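Local structure of SsfX3 (Streptomyces sp. SF2575, 3SKV) at residues R90-W95 and A174-E179; L239-P244 and R278-L283. The protein probably transfers a salicylyl group onto a tetracycline intermediate during antibiotic biosynthesis, acting through a GDSL/SGNH acyltransferase domain joined to an N-terminal jelly roll. The protein carries 1 engineered substitution. One frame throughout, in Å; residues are numbered along the deposited sequence.

Contact 1 (R90-W95 and A174-E179); sequences RTDSPW and AGATLE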
loop_
_atom_site.group_PDB
_atom_site.type_symbol
_atom_site.label_atom_id
_atom_site.label_comp_id
_atom_site.label_asym_id
_atom_site.label_seq_id
_atom_site.Cartn_x
_atom_site.Cartn_y
_atom_site.Cartn_z
ATOM N N ARG A 90 2.212 13.952 -17.286
ATOM C CA ARG A 90 3.348 14.721 -17.757
ATOM C C ARG A 90 2.792 16.080 -18.170
ATOM O O ARG A 90 1.759 16.148 -18.854
ATOM C CB ARG A 90 4.064 14.031 -18.920
ATOM C CG ARG A 90 4.724 12.704 -18.521
ATOM C CD ARG A 90 5.707 12.247 -19.603
ATOM N NE ARG A 90 6.739 13.256 -19.832
ATOM C CZ ARG A 90 7.849 13.375 -19.111
ATOM N NH1 ARG A 90 8.121 12.496 -18.152
ATOM N NH2 ARG A 90 8.709 14.352 -19.363
ATOM N N THR A 91 3.429 17.158 -17.699
ATOM C CA THR A 91 3.019 18.537 -18.006
ATOM C C THR A 91 4.174 19.519 -17.931
ATOM O O THR A 91 5.132 19.307 -17.175
ATOM C CB THR A 91 1.827 18.999 -17.109
ATOM O OG1 THR A 91 1.233 20.156 -17.706
ATOM C CG2 THR A 91 2.235 19.306 -15.642
ATOM N N ASP A 92 4.055 20.621 -18.688
ATOM C CA ASP A 92 5.031 21.686 -18.610
ATOM C C ASP A 92 4.522 22.816 -17.679
ATOM O O ASP A 92 5.218 23.798 -17.462
ATOM C CB ASP A 92 5.404 22.195 -20.006
ATOM C CG ASP A 92 4.331 22.873 -20.841
ATOM O OD1 ASP A 92 3.153 22.886 -20.414
ATOM O OD2 ASP A 92 4.651 23.312 -21.970
ATOM N N SER A 93 3.297 22.691 -17.174
ATOM C CA SER A 93 2.630 23.678 -16.323
ATOM C C SER A 93 3.449 23.994 -15.036
ATOM O O SER A 93 3.893 23.081 -14.346
ATOM C CB SER A 93 1.227 23.183 -15.964
ATOM O OG SER A 93 0.477 24.077 -15.159
ATOM N N PRO A 94 3.692 25.287 -14.717
ATOM C CA PRO A 94 4.440 25.604 -13.483
ATOM C C PRO A 94 3.573 25.446 -12.218
ATOM O O PRO A 94 4.080 25.573 -11.103
ATOM C CB PRO A 94 4.884 27.048 -13.717
ATOM C CG PRO A 94 3.788 27.632 -14.538
ATOM C CD PRO A 94 3.272 26.522 -15.424
ATOM N N TRP A 95 2.262 25.176 -12.390
ATOM C CA TRP A 95 1.339 24.993 -11.264
ATOM C C TRP A 95 0.263 23.949 -11.538
ATOM O O TRP A 95 -0.011 23.609 -12.691
ATOM C CB TRP A 95 0.703 26.330 -10.822
ATOM C CG TRP A 95 -0.171 26.989 -11.843
ATOM C CD1 TRP A 95 0.214 27.884 -12.793
ATOM C CD2 TRP A 95 -1.583 26.788 -12.029
ATOM N NE1 TRP A 95 -0.873 28.263 -13.553
ATOM C CE2 TRP A 95 -1.985 27.601 -13.112
ATOM C CE3 TRP A 95 -2.548 25.972 -11.399
ATOM C CZ2 TRP A 95 -3.312 27.659 -13.553
ATOM C CZ3 TRP A 95 -3.863 26.036 -11.830
ATOM C CH2 TRP A 95 -4.237 26.864 -12.898
ATOM N N ALA A 174 -2.962 27.806 -18.666
ATOM C CA ALA A 174 -3.515 27.859 -20.019
ATOM C C ALA A 174 -2.384 27.567 -21.028
ATOM O O ALA A 174 -1.250 28.042 -20.856
ATOM C CB ALA A 174 -4.071 29.250 -20.284
ATOM N N GLY A 175 -2.682 26.794 -22.058
ATOM C CA GLY A 175 -1.678 26.447 -23.060
ATOM C C GLY A 175 -0.650 25.419 -22.609
ATOM O O GLY A 175 0.256 25.091 -23.375
ATOM N N ALA A 176 -0.781 24.884 -21.375
ATOM C CA ALA A 176 0.142 23.861 -20.892
ATOM C C ALA A 176 -0.122 22.522 -21.612
ATOM O O ALA A 176 -1.284 22.201 -21.928
ATOM C CB ALA A 176 -0.011 23.667 -19.383
ATOM N N THR A 177 0.964 21.762 -21.855
ATOM C CA THR A 177 0.936 20.440 -22.467
ATOM C C THR A 177 0.426 19.408 -21.442
ATOM O O THR A 177 0.604 19.571 -20.228
ATOM C CB THR A 177 2.357 20.027 -22.892
ATOM O OG1 THR A 177 3.173 19.931 -21.723
ATOM C CG2 THR A 177 2.989 20.994 -23.895
ATOM N N LEU A 178 -0.178 18.336 -21.936
ATOM C CA LEU A 178 -0.663 17.263 -21.081
ATOM C C LEU A 178 -0.389 15.981 -21.818
ATOM O O LEU A 178 -0.892 15.781 -22.925
ATOM C CB LEU A 178 -2.160 17.447 -20.758
ATOM C CG LEU A 178 -2.841 16.339 -19.932
ATOM C CD1 LEU A 178 -2.210 16.172 -18.513
ATOM C CD2 LEU A 178 -4.315 16.576 -19.854
ATOM N N GLU A 179 0.465 15.135 -21.241
ATOM C CA GLU A 179 0.842 13.864 -21.868
ATOM C C GLU A 179 0.735 12.721 -20.898
ATOM O O GLU A 179 0.887 12.925 -19.695
ATOM C CB GLU A 179 2.281 13.921 -22.419
ATOM C CG GLU A 179 2.542 14.956 -23.502
ATOM C CD GLU A 179 3.955 14.914 -24.068
ATOM O OE1 GLU A 179 4.922 15.095 -23.288
ATOM O OE2 GLU A 179 4.096 14.659 -25.286
#
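The carboxylate of D92 lies across the side chain of T177 at about a right angle, and T177 meets both of its oxygens. Above the carboxylate plane, the backbone N of T177 gives a hydrogen bond to D92 OD1 (2.9 Å); the other oxygen, OD2, is packed against the methyl CG2 of T177 at 3.4 Å. A lysine in place of D92 would probably leave T177 N without its acceptor and put a long charged chain against the T177 methyl. The second flat group, the guanidinium of R90, has E179 OE1 near its plane at one edge, but R90 NE and E179 OE1 are 4.3 Å apart, beyond a salt bridge, and the charge is paired instead with D152. What R90 gives E179 is its backbone: R90 N bonds to E179 O and E179 N to R90 O, both at 2.9 Å, while their CB atoms touch on one face of the sheet.

Beyond this pair side chains take over from the backbone. T91 turns OG1 anti to its own N (chi1 -163°), which carries the hydroxyl across to T177 O, 2.7 Å away and nearly along the C=O axis. A threonine suits this buried spot because its hydroxyl is satisfied by that carbonyl while the side chain also touches L172 and V155. Farther on, the small A176 lets the chains stay close, its CB resting 3.7 Å from S93 CB.

The two segments run antiparallel, their directions 176° apart: the end of strand 86-91 meets the short strand 178-179 in a hydrogen-bonded pair, R90 with E179, and side-chain bonds continue the pairing where the strands give way to loops, in the antiparallel sheet of the N-terminal, jelly-roll part of the protein.

Contact 2 (L239-P244 and R278-L283); sequences LIRDLP and RERHPL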
loop_
_atom_site.group_PDB
_atom_site.type_symbol
_atom_site.label_atom_id
_atom_site.label_comp_id
_atom_site.label_asym_id
_atom_site.label_seq_id
_atom_site.Cartn_x
_atom_site.Cartn_y
_atom_site.Cartn_z
ATOM N N LEU A 239 -7.889 -11.638 -6.615
ATOM C CA LEU A 239 -7.551 -10.275 -6.985
ATOM C C LEU A 239 -6.081 -10.210 -7.445
ATOM O O LEU A 239 -5.814 -9.747 -8.554
ATOM C CB LEU A 239 -7.816 -9.311 -5.807
ATOM C CG LEU A 239 -7.701 -7.802 -6.097
ATOM C CD1 LEU A 239 -8.532 -7.405 -7.314
ATOM C CD2 LEU A 239 -8.147 -7.005 -4.945
ATOM N N ILE A 240 -5.152 -10.717 -6.629
ATOM C CA ILE A 240 -3.733 -10.769 -6.959
ATOM C C ILE A 240 -3.517 -11.490 -8.294
ATOM O O ILE A 240 -2.781 -10.984 -9.148
ATOM C CB ILE A 240 -2.916 -11.403 -5.814
ATOM C CG1 ILE A 240 -2.965 -10.511 -4.549
ATOM C CG2 ILE A 240 -1.464 -11.668 -6.269
ATOM C CD1 ILE A 240 -2.484 -11.145 -3.261
ATOM N N ARG A 241 -4.170 -12.651 -8.468
ATOM C CA ARG A 241 -4.110 -13.474 -9.669
ATOM C C ARG A 241 -4.547 -12.672 -10.909
ATOM O O ARG A 241 -3.947 -12.823 -11.979
ATOM C CB ARG A 241 -5.048 -14.686 -9.492
ATOM C CG ARG A 241 -5.102 -15.622 -10.681
ATOM C CD ARG A 241 -6.325 -16.504 -10.710
ATOM N NE ARG A 241 -7.548 -15.717 -10.743
ATOM C CZ ARG A 241 -8.752 -16.204 -10.482
ATOM N NH1 ARG A 241 -8.902 -17.474 -10.112
ATOM N NH2 ARG A 241 -9.813 -15.416 -10.538
ATOM N N ASP A 242 -5.608 -11.842 -10.756
ATOM C CA ASP A 242 -6.178 -11.070 -11.850
ATOM C C ASP A 242 -5.512 -9.703 -12.096
ATOM O O ASP A 242 -5.864 -9.002 -13.033
ATOM C CB ASP A 242 -7.711 -10.998 -11.693
ATOM C CG ASP A 242 -8.413 -12.370 -11.706
ATOM O OD1 ASP A 242 -7.905 -13.299 -12.381
ATOM O OD2 ASP A 242 -9.459 -12.515 -11.029
ATOM N N LEU A 243 -4.501 -9.367 -11.304
ATOM C CA LEU A 243 -3.739 -8.118 -11.383
ATOM C C LEU A 243 -2.383 -8.347 -12.092
ATOM O O LEU A 243 -1.830 -9.430 -11.931
ATOM C CB LEU A 243 -3.484 -7.647 -9.941
ATOM C CG LEU A 243 -4.194 -6.401 -9.391
ATOM C CD1 LEU A 243 -5.401 -6.019 -10.162
ATOM C CD2 LEU A 243 -4.552 -6.570 -7.952
ATOM N N PRO A 244 -1.801 -7.367 -12.850
ATOM C CA PRO A 244 -0.446 -7.599 -13.414
ATOM C C PRO A 244 0.591 -7.597 -12.274
ATOM O O PRO A 244 0.461 -6.810 -11.306
ATOM C CB PRO A 244 -0.231 -6.411 -14.361
ATOM C CG PRO A 244 -1.124 -5.336 -13.866
ATOM C CD PRO A 244 -2.279 -5.987 -13.128
ATOM N N ARG A 278 -0.856 -18.642 -8.810
ATOM C CA ARG A 278 -0.079 -19.392 -9.775
ATOM C C ARG A 278 -0.834 -19.749 -11.046
ATOM O O ARG A 278 -0.190 -20.054 -12.058
ATOM C CB ARG A 278 0.553 -20.638 -9.136
ATOM C CG ARG A 278 1.803 -20.335 -8.314
ATOM C CD ARG A 278 3.048 -20.330 -9.178
ATOM N NE ARG A 278 4.228 -20.028 -8.371
ATOM C CZ ARG A 278 4.886 -18.869 -8.355
ATOM N NH1 ARG A 278 4.487 -17.855 -9.120
ATOM N NH2 ARG A 278 5.943 -18.711 -7.567
ATOM N N GLU A 279 -2.186 -19.697 -11.023
ATOM C CA GLU A 279 -2.982 -19.979 -12.217
ATOM C C GLU A 279 -2.651 -18.962 -13.321
ATOM O O GLU A 279 -2.562 -19.360 -14.476
ATOM C CB GLU A 279 -4.474 -19.937 -11.908
ATOM C CG GLU A 279 -4.976 -21.035 -11.005
ATOM C CD GLU A 279 -6.349 -20.811 -10.388
ATOM O OE1 GLU A 279 -6.997 -19.777 -10.674
ATOM O OE2 GLU A 279 -6.777 -21.681 -9.600
ATOM N N ARG A 280 -2.442 -17.670 -12.952
ATOM C CA ARG A 280 -2.135 -16.575 -13.881
ATOM C C ARG A 280 -0.709 -16.007 -13.760
ATOM O O ARG A 280 -0.253 -15.333 -14.678
ATOM C CB ARG A 280 -3.223 -15.474 -13.875
ATOM C CG ARG A 280 -4.657 -16.024 -13.979
ATOM C CD ARG A 280 -5.495 -15.449 -15.088
ATOM N NE ARG A 280 -6.205 -14.226 -14.739
ATOM C CZ ARG A 280 -6.354 -13.186 -15.558
ATOM N NH1 ARG A 280 -5.794 -13.193 -16.764
ATOM N NH2 ARG A 280 -7.050 -12.125 -15.173
ATOM N N HIS A 281 0.007 -16.312 -12.658
ATOM C CA HIS A 281 1.398 -15.918 -12.430
ATOM C C HIS A 281 2.201 -17.198 -12.149
ATOM O O HIS A 281 2.566 -17.450 -10.997
ATOM C CB HIS A 281 1.517 -14.906 -11.266
ATOM C CG HIS A 281 0.681 -13.684 -11.432
ATOM N ND1 HIS A 281 0.862 -12.822 -12.503
ATOM C CD2 HIS A 281 -0.336 -13.226 -10.666
ATOM C CE1 HIS A 281 -0.047 -11.877 -12.357
ATOM N NE2 HIS A 281 -0.783 -12.069 -11.262
ATOM N N PRO A 282 2.452 -18.051 -13.164
ATOM C CA PRO A 282 3.143 -19.330 -12.885
ATOM C C PRO A 282 4.610 -19.248 -12.502
ATOM O O PRO A 282 5.100 -20.154 -11.830
ATOM C CB PRO A 282 2.955 -20.130 -14.176
ATOM C CG PRO A 282 2.802 -19.107 -15.238
ATOM C CD PRO A 282 2.084 -17.951 -14.599
ATOM N N LEU A 283 5.317 -18.207 -12.947
ATOM C CA LEU A 283 6.762 -18.051 -12.734
ATOM C C LEU A 283 7.155 -16.798 -11.933
ATOM O O LEU A 283 8.328 -16.626 -11.586
ATOM C CB LEU A 283 7.465 -18.038 -14.115
ATOM C CG LEU A 283 7.986 -19.341 -14.789
ATOM C CD1 LEU A 283 7.318 -20.648 -14.297
ATOM C CD2 LEU A 283 7.870 -19.217 -16.296
HETATM O O HOH W 1 -7.438 -9.458 -15.187
#
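H281 packs closely against the end of helix 234-242, whereas R241, D242, E279 and R280 meet on the more exposed side. In the buried part the imidazole comes edge-on: its NE2 donates to I240 O at 3.1 Å, an oxygen that also accepts from L243 N on the opposite face of its carbonyl plane. L243 O lies at the same ring edge, 2.9 Å from H281 NE2. Histidine suits this place, since a flat ring with an N-H at its edge can approach both carbonyls where helix gives way to loop.

Farther out, charge is added to close alkyl contact, R241 CG lying 3.4 Å from R280 CG. Both arginines grip the aspartate: D242 OD1 accepts from R241 NE and from NE and NH2 of R280, the latter two at 3.1 Å; R241 NH2 takes the syn side of OD2. R241, bent at chi3 (59°), also reaches E279 OE1 with NH1 at 3.0 Å, their planes nearly coplanar. On the solvent side, a water donates to D242 O and accepts a weak bond from R280 NH2.

This four-residue salt-bridge network links the C-terminal part of helix 234-242 to the loop following helix 266-278, beside the parallel sheet of the alpha/beta GDSL/SGNH fold.

Contacts 1 and 2 sit in different domains, their centres 37 Å apart and their nearest atoms about 19 Å apart, and share no strand or helix. Both are partly buried. Contact 1 is the more peripheral, 29 Å from the centre of the chain against 18 Å for contact 2. It joins two strand ends of an antiparallel sheet, and so combines a pair of backbone bonds with bonds from short polar side chains. Contact 2 joins a helix end to a loop in the parallel alpha/beta part, where no strand pairing is available; long charged side chains and one buried histidine do the bridging instead.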